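Local coordinates for protein glycosyl hydrolase family 10 (Bacteroides intestinalis DSM 17393, PDB 4QPW) that binds xylan chains such as xylohexaose through a carbohydrate-binding module, this domain being part of a larger enzyme that probably hydrolyses glycosidic bonds in polysaccharides, at residues Ser16-Val21 with Gly89-Arg94; Tyr56-Asn61 with Lys135-Thr140; Leu62-Glu65 with Glu69-Leu72; Glu27-Gly32 with His52-His57. All blocks are in the same frame, centred on the assembly; numbering follows the deposited sequence.

Contact 1: residues Ser16-Val21 with Gly89-Arg94. With XYP (beta-D-xylopyranose), chain B; XYP (beta-D-xylopyranose), chain C.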
loop_
_atom_site.group_PDB
_atom_site.type_symbol
_atom_site.label_atom_id
_atom_site.label_comp_id
_atom_site.label_asym_id
_atom_site.label_seq_id
_atom_site.Cartn_x
_atom_site.Cartn_y
_atom_site.Cartn_z
ATOM N N SER A 16 7.710 -0.933 -10.085
ATOM C CA SER A 16 8.865 -0.091 -10.244
ATOM C C SER A 16 8.902 1.026 -9.211
ATOM O O SER A 16 9.780 1.911 -9.258
ATOM C CB SER A 16 8.906 0.549 -11.639
ATOM O OG SER A 16 9.039 -0.415 -12.669
ATOM N N PHE A 17 8.032 1.056 -8.207
ATOM C CA PHE A 17 7.922 2.193 -7.306
ATOM C C PHE A 17 9.000 2.203 -6.215
ATOM O O PHE A 17 9.656 1.161 -5.953
ATOM C CB PHE A 17 6.545 2.257 -6.680
ATOM C CG PHE A 17 5.383 2.499 -7.640
ATOM C CD1 PHE A 17 5.441 3.499 -8.599
ATOM C CD2 PHE A 17 4.224 1.751 -7.542
ATOM C CE1 PHE A 17 4.359 3.718 -9.420
ATOM C CE2 PHE A 17 3.153 2.002 -8.382
ATOM C CZ PHE A 17 3.215 2.981 -9.333
ATOM N N TRP A 18 9.167 3.330 -5.593
ATOM C CA TRP A 18 10.118 3.500 -4.479
ATOM C C TRP A 18 9.776 2.551 -3.346
ATOM O O TRP A 18 8.612 2.362 -2.969
ATOM C CB TRP A 18 10.021 4.948 -3.999
ATOM C CG TRP A 18 10.982 5.288 -2.874
ATOM C CD1 TRP A 18 12.213 5.841 -3.006
ATOM C CD2 TRP A 18 10.766 5.122 -1.471
ATOM N NE1 TRP A 18 12.767 6.001 -1.734
ATOM C CE2 TRP A 18 11.919 5.563 -0.785
ATOM C CE3 TRP A 18 9.746 4.608 -0.717
ATOM C CZ2 TRP A 18 12.016 5.511 0.619
ATOM C CZ3 TRP A 18 9.879 4.541 0.683
ATOM C CH2 TRP A 18 11.002 5.042 1.297
ATOM N N ASN A 19 10.844 2.018 -2.732
ATOM C CA ASN A 19 10.700 1.218 -1.553
ATOM C C ASN A 19 11.991 1.230 -0.763
ATOM O O ASN A 19 13.076 1.552 -1.284
ATOM C CB ASN A 19 10.240 -0.157 -1.840
ATOM C CG ASN A 19 11.167 -0.902 -2.710
ATOM O OD1 ASN A 19 12.086 -1.611 -2.153
ATOM N ND2 ASN A 19 11.157 -0.761 -4.024
ATOM N N GLU A 20 11.900 0.938 0.543
ATOM C CA GLU A 20 13.088 0.967 1.409
ATOM C C GLU A 20 12.889 -0.088 2.473
ATOM O O GLU A 20 12.056 0.023 3.357
ATOM C CB GLU A 20 13.296 2.297 2.022
ATOM C CG GLU A 20 14.591 2.429 2.867
ATOM C CD GLU A 20 14.683 3.853 3.349
ATOM O OE1 GLU A 20 13.999 4.231 4.235
ATOM O OE2 GLU A 20 15.182 4.754 2.630
ATOM N N VAL A 21 13.757 -1.094 2.414
ATOM C CA VAL A 21 13.847 -2.148 3.461
ATOM C C VAL A 21 15.066 -1.767 4.326
ATOM O O VAL A 21 16.191 -1.714 3.796
ATOM C CB VAL A 21 14.016 -3.503 2.855
ATOM C CG1 VAL A 21 14.189 -4.578 3.929
ATOM C CG2 VAL A 21 12.852 -3.885 1.983
ATOM N N GLY A 89 -0.387 10.934 0.184
ATOM C CA GLY A 89 0.131 12.306 0.055
ATOM C C GLY A 89 1.596 12.286 -0.266
ATOM O O GLY A 89 2.234 11.264 -0.378
ATOM N N PRO A 90 2.167 13.506 -0.445
ATOM C CA PRO A 90 3.557 13.680 -0.713
ATOM C C PRO A 90 4.414 13.443 0.565
ATOM O O PRO A 90 3.929 13.236 1.614
ATOM C CB PRO A 90 3.624 15.116 -1.248
ATOM C CG PRO A 90 2.541 15.811 -0.437
ATOM C CD PRO A 90 1.434 14.791 -0.334
ATOM N N TRP A 91 5.737 13.543 0.334
ATOM C CA TRP A 91 6.668 13.328 1.434
ATOM C C TRP A 91 6.459 14.350 2.621
ATOM O O TRP A 91 6.690 13.987 3.749
ATOM C CB TRP A 91 8.132 13.458 0.941
ATOM C CG TRP A 91 8.534 12.375 -0.012
ATOM C CD1 TRP A 91 8.734 12.475 -1.329
ATOM C CD2 TRP A 91 8.836 11.038 0.350
ATOM N NE1 TRP A 91 9.070 11.218 -1.828
ATOM C CE2 TRP A 91 9.157 10.346 -0.839
ATOM C CE3 TRP A 91 8.875 10.373 1.528
ATOM C CZ2 TRP A 91 9.562 8.985 -0.861
ATOM C CZ3 TRP A 91 9.178 8.974 1.465
ATOM C CH2 TRP A 91 9.513 8.353 0.242
ATOM N N SER A 92 5.915 15.497 2.315
ATOM C CA SER A 92 5.712 16.484 3.407
ATOM C C SER A 92 4.649 16.142 4.339
ATOM O O SER A 92 4.648 16.654 5.515
ATOM C CB SER A 92 5.432 17.847 2.756
ATOM O OG SER A 92 4.287 17.939 2.059
ATOM N N GLY A 93 3.606 15.386 3.960
ATOM C CA GLY A 93 2.501 15.184 4.820
ATOM C C GLY A 93 1.383 14.403 4.091
ATOM O O GLY A 93 1.160 14.656 2.909
ATOM N N ARG A 94 0.690 13.597 4.827
ATOM C CA ARG A 94 -0.317 12.625 4.209
ATOM C C ARG A 94 -1.533 12.509 5.020
ATOM O O ARG A 94 -1.524 12.700 6.269
ATOM C CB ARG A 94 0.385 11.252 3.991
ATOM C CG ARG A 94 1.722 11.309 3.326
ATOM C CD ARG A 94 2.142 9.941 2.792
ATOM N NE ARG A 94 3.506 9.893 2.248
ATOM C CZ ARG A 94 4.612 9.773 3.022
ATOM N NH1 ARG A 94 4.505 9.644 4.313
ATOM N NH2 ARG A 94 5.774 9.791 2.461
HETATM C C1 XYP B . 12.811 9.133 2.645
HETATM C C2 XYP B . 13.896 8.245 3.311
HETATM C C3 XYP B . 13.161 7.403 4.328
HETATM C C4 XYP B . 12.251 8.182 5.210
HETATM C C5 XYP B . 11.294 9.029 4.393
HETATM O O2 XYP B . 14.615 7.446 2.384
HETATM O O3 XYP B . 14.101 6.640 5.148
HETATM O O4 XYP B . 11.451 7.270 5.997
HETATM O O5 XYP B . 12.054 9.891 3.517
HETATM O O1 XYP C . 12.436 12.422 -2.973
HETATM C C1 XYP C . 13.011 11.954 -1.783
HETATM C C2 XYP C . 12.494 12.745 -0.578
HETATM C C3 XYP C . 13.146 12.141 0.643
HETATM C C4 XYP C . 12.736 10.673 0.690
HETATM C C5 XYP C . 13.334 9.966 -0.475
HETATM O O2 XYP C . 12.761 14.177 -0.552
HETATM O O3 XYP C . 12.642 12.718 1.832
HETATM O O4 XYP C . 13.558 9.984 1.780
HETATM O O5 XYP C . 12.671 10.574 -1.676
#
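Trp18 and Trp91 meet as a T-shaped aromatic pair, the edge of Trp91 directed at the face of Trp18. Trp91 CH2 is the leading atom, 3.8 Å from Trp18 CH2 and offset toward the rim of that ring. The six-membered rings have their centroids 4.9 Å apart, with planes at 81°. Trp18 swings its indole out to this meeting because CG lies opposite the backbone N (chi1 -178°). Both tryptophans belong to the glycan pocket on the face of a five-stranded antiparallel sheet in a beta-sandwich carbohydrate-binding module. Trp18 leads into strand 19-21 at one margin of the sheet, while Trp91 rides on a type I turn, Pro90 to Gly93, linking strands 82-89 and 95-101. Trp91 offers a face to the sugar: C4 of the chain C xylose sits over the ring centre, 3.7 Å above its plane, and C5 of the chain B xylose comes within 3.6 Å of Trp91 CZ3. With an alanine in place of Trp91, the chain C xylose would probably lose its flat platform and Trp18 the edge resting on it. Glu20 accepts hydrogen bonds from separate hydroxyls of the chain B xylose, OE1 from O3 (2.6 Å) and OE2 from O2 (2.8 Å).

Contact 2: residues Tyr56-Asn61 with Lys135-Thr140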
loop_
_atom_site.group_PDB
_atom_site.type_symbol
_atom_site.label_atom_id
_atom_site.label_comp_id
_atom_site.label_asym_id
_atom_site.label_seq_id
_atom_site.Cartn_x
_atom_site.Cartn_y
_atom_site.Cartn_z
ATOM N N TYR A 56 7.097 1.126 1.498
ATOM C CA TYR A 56 7.063 0.985 0.059
ATOM C C TYR A 56 5.900 1.795 -0.471
ATOM O O TYR A 56 4.818 1.815 0.127
ATOM C CB TYR A 56 6.968 -0.513 -0.332
ATOM C CG TYR A 56 6.030 -1.358 0.470
ATOM C CD1 TYR A 56 6.438 -1.913 1.713
ATOM C CD2 TYR A 56 4.727 -1.617 0.096
ATOM C CE1 TYR A 56 5.594 -2.582 2.536
ATOM C CE2 TYR A 56 3.887 -2.327 0.862
ATOM C CZ TYR A 56 4.282 -2.817 2.109
ATOM O OH TYR A 56 3.409 -3.568 2.866
ATOM N N HIS A 57 6.099 2.384 -1.630
ATOM C CA HIS A 57 4.949 3.023 -2.312
ATOM C C HIS A 57 4.203 1.951 -3.036
ATOM O O HIS A 57 4.768 1.099 -3.763
ATOM C CB HIS A 57 5.424 4.047 -3.336
ATOM C CG HIS A 57 6.092 5.253 -2.735
ATOM N ND1 HIS A 57 6.604 6.242 -3.560
ATOM C CD2 HIS A 57 6.330 5.616 -1.441
ATOM C CE1 HIS A 57 7.158 7.168 -2.783
ATOM N NE2 HIS A 57 7.024 6.821 -1.516
ATOM N N THR A 58 2.876 1.962 -2.912
ATOM C CA THR A 58 2.003 1.050 -3.679
ATOM C C THR A 58 1.294 1.737 -4.807
ATOM O O THR A 58 0.654 1.052 -5.665
ATOM C CB THR A 58 1.019 0.350 -2.726
ATOM O OG1 THR A 58 0.269 1.324 -2.013
ATOM C CG2 THR A 58 1.686 -0.584 -1.792
ATOM N N ALA A 59 1.426 3.047 -4.915
ATOM C CA ALA A 59 0.912 3.902 -5.991
ATOM C C ALA A 59 1.695 5.222 -5.877
ATOM O O ALA A 59 2.249 5.533 -4.815
ATOM C CB ALA A 59 -0.588 4.169 -5.849
ATOM N N ASP A 60 1.705 5.991 -6.956
ATOM C CA ASP A 60 2.510 7.235 -7.003
ATOM C C ASP A 60 1.918 8.129 -8.050
ATOM O O ASP A 60 0.961 7.762 -8.766
ATOM C CB ASP A 60 3.971 6.801 -7.393
ATOM C CG ASP A 60 5.028 7.831 -7.170
ATOM O OD1 ASP A 60 4.765 8.875 -6.650
ATOM O OD2 ASP A 60 6.168 7.488 -7.684
ATOM N N ASN A 61 2.425 9.364 -8.142
ATOM C CA ASN A 61 1.986 10.282 -9.198
ATOM C C ASN A 61 0.480 10.537 -9.089
ATOM O O ASN A 61 -0.222 10.627 -10.116
ATOM C CB ASN A 61 2.334 9.728 -10.616
ATOM C CG ASN A 61 3.708 9.050 -10.695
ATOM O OD1 ASN A 61 3.823 7.892 -10.590
ATOM N ND2 ASN A 61 4.750 9.906 -10.783
ATOM N N LYS A 135 -3.430 -6.550 -4.679
ATOM C CA LYS A 135 -3.838 -6.761 -6.051
ATOM C C LYS A 135 -3.922 -5.447 -6.895
ATOM O O LYS A 135 -3.600 -5.506 -8.077
ATOM C CB LYS A 135 -5.224 -7.441 -6.019
ATOM C CG LYS A 135 -5.721 -8.063 -7.248
ATOM C CD LYS A 135 -4.948 -9.336 -7.571
ATOM C CE LYS A 135 -5.487 -10.051 -8.827
ATOM N NZ LYS A 135 -4.653 -11.216 -9.200
ATOM N N TYR A 136 -4.375 -4.393 -6.275
ATOM C CA TYR A 136 -4.550 -3.096 -6.974
ATOM C C TYR A 136 -4.699 -2.035 -5.953
ATOM O O TYR A 136 -5.031 -2.288 -4.780
ATOM C CB TYR A 136 -5.769 -3.099 -7.957
ATOM C CG TYR A 136 -7.105 -3.416 -7.309
ATOM C CD1 TYR A 136 -7.805 -2.460 -6.581
ATOM C CD2 TYR A 136 -7.674 -4.684 -7.393
ATOM C CE1 TYR A 136 -9.054 -2.734 -6.046
ATOM C CE2 TYR A 136 -8.877 -4.982 -6.849
ATOM C CZ TYR A 136 -9.514 -4.025 -6.152
ATOM O OH TYR A 136 -10.805 -4.282 -5.530
ATOM N N VAL A 137 -4.511 -0.791 -6.442
ATOM C CA VAL A 137 -4.767 0.424 -5.701
ATOM C C VAL A 137 -5.510 1.399 -6.581
ATOM O O VAL A 137 -5.112 1.579 -7.760
ATOM C CB VAL A 137 -3.414 1.071 -5.226
ATOM C CG1 VAL A 137 -3.674 2.284 -4.419
ATOM C CG2 VAL A 137 -2.602 0.077 -4.417
ATOM N N LYS A 138 -6.579 1.992 -6.069
ATOM C CA LYS A 138 -7.334 3.003 -6.792
ATOM C C LYS A 138 -7.510 4.226 -5.932
ATOM O O LYS A 138 -7.633 4.116 -4.714
ATOM C CB LYS A 138 -8.743 2.474 -7.214
ATOM C CG LYS A 138 -8.751 1.223 -8.058
ATOM C CD LYS A 138 -10.101 0.669 -8.382
ATOM C CE LYS A 138 -10.052 -0.634 -9.130
ATOM N NZ LYS A 138 -11.401 -1.189 -9.445
ATOM N N ILE A 139 -7.630 5.368 -6.614
ATOM C CA ILE A 139 -8.157 6.591 -5.981
ATOM C C ILE A 139 -9.434 6.912 -6.698
ATOM O O ILE A 139 -9.472 6.936 -7.942
ATOM C CB ILE A 139 -7.194 7.795 -6.118
ATOM C CG1 ILE A 139 -5.824 7.546 -5.474
ATOM C CG2 ILE A 139 -7.836 9.050 -5.586
ATOM C CD1 ILE A 139 -5.796 7.287 -4.042
ATOM N N THR A 140 -10.507 7.157 -5.932
ATOM C CA THR A 140 -11.836 7.445 -6.494
ATOM C C THR A 140 -12.395 8.706 -5.852
ATOM O O THR A 140 -11.946 9.191 -4.829
ATOM C CB THR A 140 -12.810 6.261 -6.321
ATOM O OG1 THR A 140 -13.190 6.105 -4.969
ATOM C CG2 THR A 140 -12.213 4.969 -6.817
#
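The backbones of Tyr56-Asn61 and Lys135-Thr140 come nearest at Ala59 and Val137, whose CA atoms lie 6.7 Å apart, and the gap between them is filled by side chains. Val137 supplies both of its methyl groups, one to each neighbour across the way. Val137 CG1 meets Ala59 CB at 3.9 Å. Val137 CG2 lies 3.6 Å from Thr58 O and 3.9 Å from Thr58 OG1. This split follows from the valine rotamer: with chi1 at -178°, CG1 stands opposite the backbone N and CG2 opposite the carbonyl carbon, so the two branches spread over successive residues. The Thr58 and Val137 side chains cross at about a right angle. The polar atoms of Thr58 that CG2 touches are buried but have partners of their own, since OG1 is hydrogen-bonded to Thr123 OG1 and the carbonyl O to Tyr10 OH. Ile8 also touches both Ala59 and Val137, closing the patch from strand 3-9. Strand 54-57 belongs to the five-stranded sheet and strand 130-141 to the seven-stranded one, so the valine methyls meet an alanine and the polar atoms of a threonine in the interior between two antiparallel sheets, as in a beta-sandwich.

Contact 3: residues Leu62-Glu65 with Glu69-Leu72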
loop_
_atom_site.group_PDB
_atom_site.type_symbol
_atom_site.label_atom_id
_atom_site.label_comp_id
_atom_site.label_asym_id
_atom_site.label_seq_id
_atom_site.Cartn_x
_atom_site.Cartn_y
_atom_site.Cartn_z
ATOM N N LEU A 62 -0.030 10.686 -7.887
ATOM C CA LEU A 62 -1.484 10.725 -7.711
ATOM C C LEU A 62 -2.099 11.999 -8.205
ATOM O O LEU A 62 -1.526 13.104 -7.946
ATOM C CB LEU A 62 -1.828 10.460 -6.263
ATOM C CG LEU A 62 -1.396 9.135 -5.660
ATOM C CD1 LEU A 62 -1.759 9.099 -4.182
ATOM C CD2 LEU A 62 -1.959 7.946 -6.420
ATOM N N PRO A 63 -3.300 11.969 -8.727
ATOM C CA PRO A 63 -3.960 13.187 -9.301
ATOM C C PRO A 63 -4.840 13.794 -8.246
ATOM O O PRO A 63 -6.183 13.735 -8.455
ATOM C CB PRO A 63 -4.808 12.621 -10.404
ATOM C CG PRO A 63 -5.273 11.264 -9.823
ATOM C CD PRO A 63 -4.005 10.749 -9.150
ATOM N N ILE A 64 -4.469 13.973 -7.044
ATOM C CA ILE A 64 -5.265 14.493 -5.958
ATOM C C ILE A 64 -4.902 15.957 -5.683
ATOM O O ILE A 64 -3.768 16.374 -5.824
ATOM C CB ILE A 64 -5.248 13.603 -4.717
ATOM C CG1 ILE A 64 -3.879 13.466 -4.121
ATOM C CG2 ILE A 64 -5.896 12.223 -4.947
ATOM C CD1 ILE A 64 -3.771 12.485 -2.915
ATOM N N GLU A 65 -5.941 16.687 -5.277
ATOM C CA GLU A 65 -5.839 18.176 -5.048
ATOM C C GLU A 65 -6.221 18.447 -3.641
ATOM O O GLU A 65 -7.169 17.936 -3.074
ATOM C CB GLU A 65 -6.821 18.859 -5.978
ATOM C CG GLU A 65 -6.509 18.625 -7.448
ATOM C CD GLU A 65 -7.676 19.107 -8.329
ATOM O OE1 GLU A 65 -7.670 20.301 -8.533
ATOM O OE2 GLU A 65 -8.621 18.381 -8.670
ATOM N N GLU A 69 -12.237 15.630 -1.537
ATOM C CA GLU A 69 -12.549 14.330 -0.943
ATOM C C GLU A 69 -12.404 13.176 -1.954
ATOM O O GLU A 69 -12.919 13.239 -3.073
ATOM C CB GLU A 69 -14.003 14.365 -0.485
ATOM C CG GLU A 69 -14.412 15.341 0.630
ATOM C CD GLU A 69 -13.718 15.112 1.952
ATOM O OE1 GLU A 69 -13.681 13.909 2.391
ATOM O OE2 GLU A 69 -13.235 16.139 2.561
ATOM N N TYR A 70 -11.762 12.117 -1.460
ATOM C CA TYR A 70 -11.495 10.904 -2.270
ATOM C C TYR A 70 -11.653 9.719 -1.436
ATOM O O TYR A 70 -11.776 9.763 -0.207
ATOM C CB TYR A 70 -10.012 10.940 -2.807
ATOM C CG TYR A 70 -9.662 12.157 -3.605
ATOM C CD1 TYR A 70 -9.875 12.238 -4.948
ATOM C CD2 TYR A 70 -9.058 13.299 -2.977
ATOM C CE1 TYR A 70 -9.525 13.329 -5.699
ATOM C CE2 TYR A 70 -8.746 14.381 -3.697
ATOM C CZ TYR A 70 -8.965 14.419 -5.055
ATOM O OH TYR A 70 -8.583 15.550 -5.757
ATOM N N LYS A 71 -11.610 8.522 -2.089
ATOM C CA LYS A 71 -11.344 7.271 -1.410
ATOM C C LYS A 71 -10.064 6.646 -1.914
ATOM O O LYS A 71 -9.766 6.726 -3.135
ATOM C CB LYS A 71 -12.437 6.208 -1.680
ATOM C CG LYS A 71 -13.787 6.576 -1.122
ATOM C CD LYS A 71 -14.826 5.520 -1.491
ATOM C CE LYS A 71 -16.231 5.908 -1.020
ATOM N NZ LYS A 71 -17.237 4.823 -1.355
ATOM N N LEU A 72 -9.306 6.054 -1.038
ATOM C CA LEU A 72 -8.292 5.080 -1.390
ATOM C C LEU A 72 -8.951 3.682 -1.358
ATOM O O LEU A 72 -9.617 3.354 -0.327
ATOM C CB LEU A 72 -7.164 5.111 -0.359
ATOM C CG LEU A 72 -6.153 4.006 -0.381
ATOM C CD1 LEU A 72 -5.291 4.020 -1.633
ATOM C CD2 LEU A 72 -5.272 4.035 0.893
HETATM O O HOH W 1 -8.929 15.631 -8.349
#
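Tyr70 reaches from its strand to the backbone of Ile64 and Glu65, and its side chain can be followed outward from CB. CB itself packs against the carbonyl O of Thr140 on the adjoining strand. Next comes the ring, with Ile64 CG2 standing over its centre: this methyl is 3.6 Å from the centroid and only 5° off the ring normal, a CH-pi contact. Toward the far end, Tyr70 CE2 also meets Ile64 CB, at 3.7 Å. Ile64 can present CG2 in this way because its longer branch, CG1, is tucked between the backbone N and the carbonyl carbon (chi1 63°) and leads away from the ring. The loop holding Ile64 bends through an inverse gamma turn centred on Pro63, and it carries the chain from strand 54-57 in one sheet of the beta-sandwich to strand 69-78 in the other. At the tip, Tyr70 OH accepts a hydrogen bond from Glu65 N, 2.9 Å long with an N-H...O angle of 151°. The same hydroxyl is hydrogen-bonded to a water, 2.6 Å from Tyr70 OH, which lies at the ring edge. That water sits 2.8 Å from Glu65 OE2 and makes a weak, long approach to Pro63 O.

Contact 4: residues Glu27-Gly32 with His52-His57. With XYP (beta-D-xylopyranose), chain D; XYP (beta-D-xylopyranose), chain B.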
loop_
_atom_site.group_PDB
_atom_site.type_symbol
_atom_site.label_atom_id
_atom_site.label_comp_id
_atom_site.label_asym_id
_atom_site.label_seq_id
_atom_site.Cartn_x
_atom_site.Cartn_y
_atom_site.Cartn_z
ATOM N N GLU A 27 17.964 -9.341 4.746
ATOM C CA GLU A 27 18.083 -10.690 4.323
ATOM C C GLU A 27 16.809 -11.490 4.273
ATOM O O GLU A 27 16.755 -12.471 3.559
ATOM C CB GLU A 27 19.138 -11.426 5.130
ATOM C CG GLU A 27 20.551 -10.894 5.067
ATOM C CD GLU A 27 21.073 -10.813 3.666
ATOM O OE1 GLU A 27 20.911 -11.917 2.998
ATOM O OE2 GLU A 27 21.595 -9.743 3.229
ATOM N N THR A 28 15.853 -11.103 5.085
ATOM C CA THR A 28 14.682 -11.879 5.360
ATOM C C THR A 28 13.377 -11.246 4.762
ATOM O O THR A 28 12.292 -11.721 5.079
ATOM C CB THR A 28 14.557 -12.125 6.863
ATOM O OG1 THR A 28 14.715 -10.926 7.538
ATOM C CG2 THR A 28 15.640 -13.129 7.337
ATOM N N THR A 29 13.549 -10.234 3.926
ATOM C CA THR A 29 12.402 -9.439 3.358
ATOM C C THR A 29 12.570 -9.414 1.882
ATOM O O THR A 29 13.664 -9.162 1.339
ATOM C CB THR A 29 12.456 -8.070 3.927
ATOM O OG1 THR A 29 12.448 -8.078 5.365
ATOM C CG2 THR A 29 11.252 -7.237 3.421
ATOM N N THR A 30 11.432 -9.540 1.148
ATOM C CA THR A 30 11.393 -9.312 -0.275
ATOM C C THR A 30 10.154 -8.506 -0.636
ATOM O O THR A 30 9.083 -8.687 -0.056
ATOM C CB THR A 30 11.418 -10.571 -1.114
ATOM O OG1 THR A 30 10.433 -11.371 -0.832
ATOM C CG2 THR A 30 12.615 -11.405 -0.778
ATOM N N ILE A 31 10.303 -7.582 -1.561
ATOM C CA ILE A 31 9.201 -6.774 -2.158
ATOM C C ILE A 31 9.253 -6.870 -3.668
ATOM O O ILE A 31 10.312 -6.555 -4.278
ATOM C CB ILE A 31 9.305 -5.303 -1.732
ATOM C CG1 ILE A 31 9.268 -5.126 -0.238
ATOM C CG2 ILE A 31 8.239 -4.469 -2.423
ATOM C CD1 ILE A 31 9.549 -3.731 0.223
ATOM N N GLY A 32 8.207 -7.375 -4.316
ATOM C CA GLY A 32 8.164 -7.417 -5.771
ATOM C C GLY A 32 6.932 -8.137 -6.263
ATOM O O GLY A 32 6.043 -8.472 -5.463
ATOM N N HIS A 52 8.073 1.251 10.162
ATOM C CA HIS A 52 8.532 1.900 8.947
ATOM C C HIS A 52 9.784 1.300 8.393
ATOM O O HIS A 52 10.180 1.739 7.307
ATOM C CB HIS A 52 8.713 3.394 9.146
ATOM C CG HIS A 52 9.922 3.820 9.964
ATOM N ND1 HIS A 52 11.142 4.200 9.448
ATOM C CD2 HIS A 52 10.029 3.873 11.293
ATOM C CE1 HIS A 52 11.980 4.485 10.475
ATOM N NE2 HIS A 52 11.299 4.321 11.580
ATOM N N PHE A 53 10.403 0.329 9.079
ATOM C CA PHE A 53 11.575 -0.272 8.503
ATOM C C PHE A 53 11.300 -1.164 7.322
ATOM O O PHE A 53 12.219 -1.612 6.652
ATOM C CB PHE A 53 12.254 -1.117 9.617
ATOM C CG PHE A 53 13.161 -0.317 10.541
ATOM C CD1 PHE A 53 13.157 0.962 10.634
ATOM C CD2 PHE A 53 14.080 -1.043 11.335
ATOM C CE1 PHE A 53 14.054 1.675 11.534
ATOM C CE2 PHE A 53 14.927 -0.346 12.251
ATOM C CZ PHE A 53 14.942 0.949 12.335
ATOM N N ILE A 54 9.998 -1.486 7.006
ATOM C CA ILE A 54 9.638 -2.086 5.707
ATOM C C ILE A 54 8.582 -1.158 5.121
ATOM O O ILE A 54 7.419 -1.166 5.616
ATOM C CB ILE A 54 9.187 -3.475 5.818
ATOM C CG1 ILE A 54 10.252 -4.369 6.505
ATOM C CG2 ILE A 54 8.857 -4.017 4.427
ATOM C CD1 ILE A 54 9.824 -5.784 6.723
ATOM N N GLN A 55 8.998 -0.287 4.217
ATOM C CA GLN A 55 8.081 0.766 3.661
ATOM C C GLN A 55 8.222 0.832 2.184
ATOM O O GLN A 55 9.304 0.571 1.610
ATOM C CB GLN A 55 8.327 2.108 4.341
ATOM C CG GLN A 55 9.719 2.686 4.091
ATOM C CD GLN A 55 9.914 4.038 4.719
ATOM O OE1 GLN A 55 8.978 4.821 4.898
ATOM N NE2 GLN A 55 11.162 4.330 5.122
ATOM N N TYR A 56 7.097 1.126 1.498
ATOM C CA TYR A 56 7.063 0.985 0.059
ATOM C C TYR A 56 5.900 1.795 -0.471
ATOM O O TYR A 56 4.818 1.815 0.127
ATOM C CB TYR A 56 6.968 -0.513 -0.332
ATOM C CG TYR A 56 6.030 -1.358 0.470
ATOM C CD1 TYR A 56 6.438 -1.913 1.713
ATOM C CD2 TYR A 56 4.727 -1.617 0.096
ATOM C CE1 TYR A 56 5.594 -2.582 2.536
ATOM C CE2 TYR A 56 3.887 -2.327 0.862
ATOM C CZ TYR A 56 4.282 -2.817 2.109
ATOM O OH TYR A 56 3.409 -3.568 2.866
ATOM N N HIS A 57 6.099 2.384 -1.630
ATOM C CA HIS A 57 4.949 3.023 -2.312
ATOM C C HIS A 57 4.203 1.951 -3.036
ATOM O O HIS A 57 4.768 1.099 -3.763
ATOM C CB HIS A 57 5.424 4.047 -3.336
ATOM C CG HIS A 57 6.092 5.253 -2.735
ATOM N ND1 HIS A 57 6.604 6.242 -3.560
ATOM C CD2 HIS A 57 6.330 5.616 -1.441
ATOM C CE1 HIS A 57 7.158 7.168 -2.783
ATOM N NE2 HIS A 57 7.024 6.821 -1.516
HETATM C C1 XYP D . 10.717 7.869 7.019
HETATM C C2 XYP D . 9.465 7.068 7.239
HETATM C C3 XYP D . 8.665 7.591 8.422
HETATM C C4 XYP D . 9.603 7.649 9.655
HETATM C C5 XYP D . 10.848 8.368 9.290
HETATM O O2 XYP D . 8.628 7.143 6.083
HETATM O O3 XYP D . 7.526 6.711 8.656
HETATM O O4 XYP D . 8.861 8.287 10.703
HETATM O O5 XYP D . 11.547 7.739 8.236
HETATM C C1 XYP B . 12.811 9.133 2.645
HETATM C C2 XYP B . 13.896 8.245 3.311
HETATM C C3 XYP B . 13.161 7.403 4.328
HETATM C C4 XYP B . 12.251 8.182 5.210
HETATM C C5 XYP B . 11.294 9.029 4.393
HETATM O O2 XYP B . 14.615 7.446 2.384
HETATM O O3 XYP B . 14.101 6.640 5.148
HETATM O O4 XYP B . 11.451 7.270 5.997
HETATM O O5 XYP B . 12.054 9.891 3.517
#
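Thr29 and Ile54 reach toward each other tip to tip, with Ile54 CD1 3.7 Å from Thr29 OG1 and also against its CG2 methyl. Two residues along, Ile31 CD1 comes within 3.9 Å of Tyr56 CD1, obliquely to the ring, and more loosely touches Ile54 CG2. Thr29 OG1 is hydrogen-bonded to Val25 O, and Tyr56 OH to Ser125 OG. Gln55 leaves the backbone on the other side, and its amide reaches the glycan. Gln55 OE1 accepts a hydrogen bond from O2 of the chain D xylose (2.6 Å), and Gln55 NE2 donates one to O4 of the chain B xylose (3.1 Å, angle 162°). His52 lays its ring against the chain D xylose, whose C4 lies over the ring centre, 3.8 Å from its plane. Phe53 CD1 backs the other face. An alanine at His52 would probably leave the chain D xylose without the ring face it packs against and open a gap beside Phe53. Strands 29-31 and 54-57 run nearly parallel (4°), but with axes 9.5 Å apart they pack across the sandwich, the first pairing with strand 39-44 and the second lying between strands 19-21 and 120-124.

Overall arrangement
Contact 2 is the most central of the four and is fully buried, built of small side chains; contact 4 is also largely buried but lies farther out. Both use strand 54-57 and share Tyr56 and His57. Contact 1 is a surface contact, and it meets contact 4 through backbone pairing of strands 19-21 and 54-57 and through the chain B xylose, so the two build the sugar site together: an edge-to-face tryptophan pair and a carboxylate in one, an amide and an imidazole in the other. Contact 3, partly buried, lies on the opposite side of the chain's centre from contact 4, holds a water and no sugar, and joins contact 2 through neighbouring strands 69-78 and 130-141.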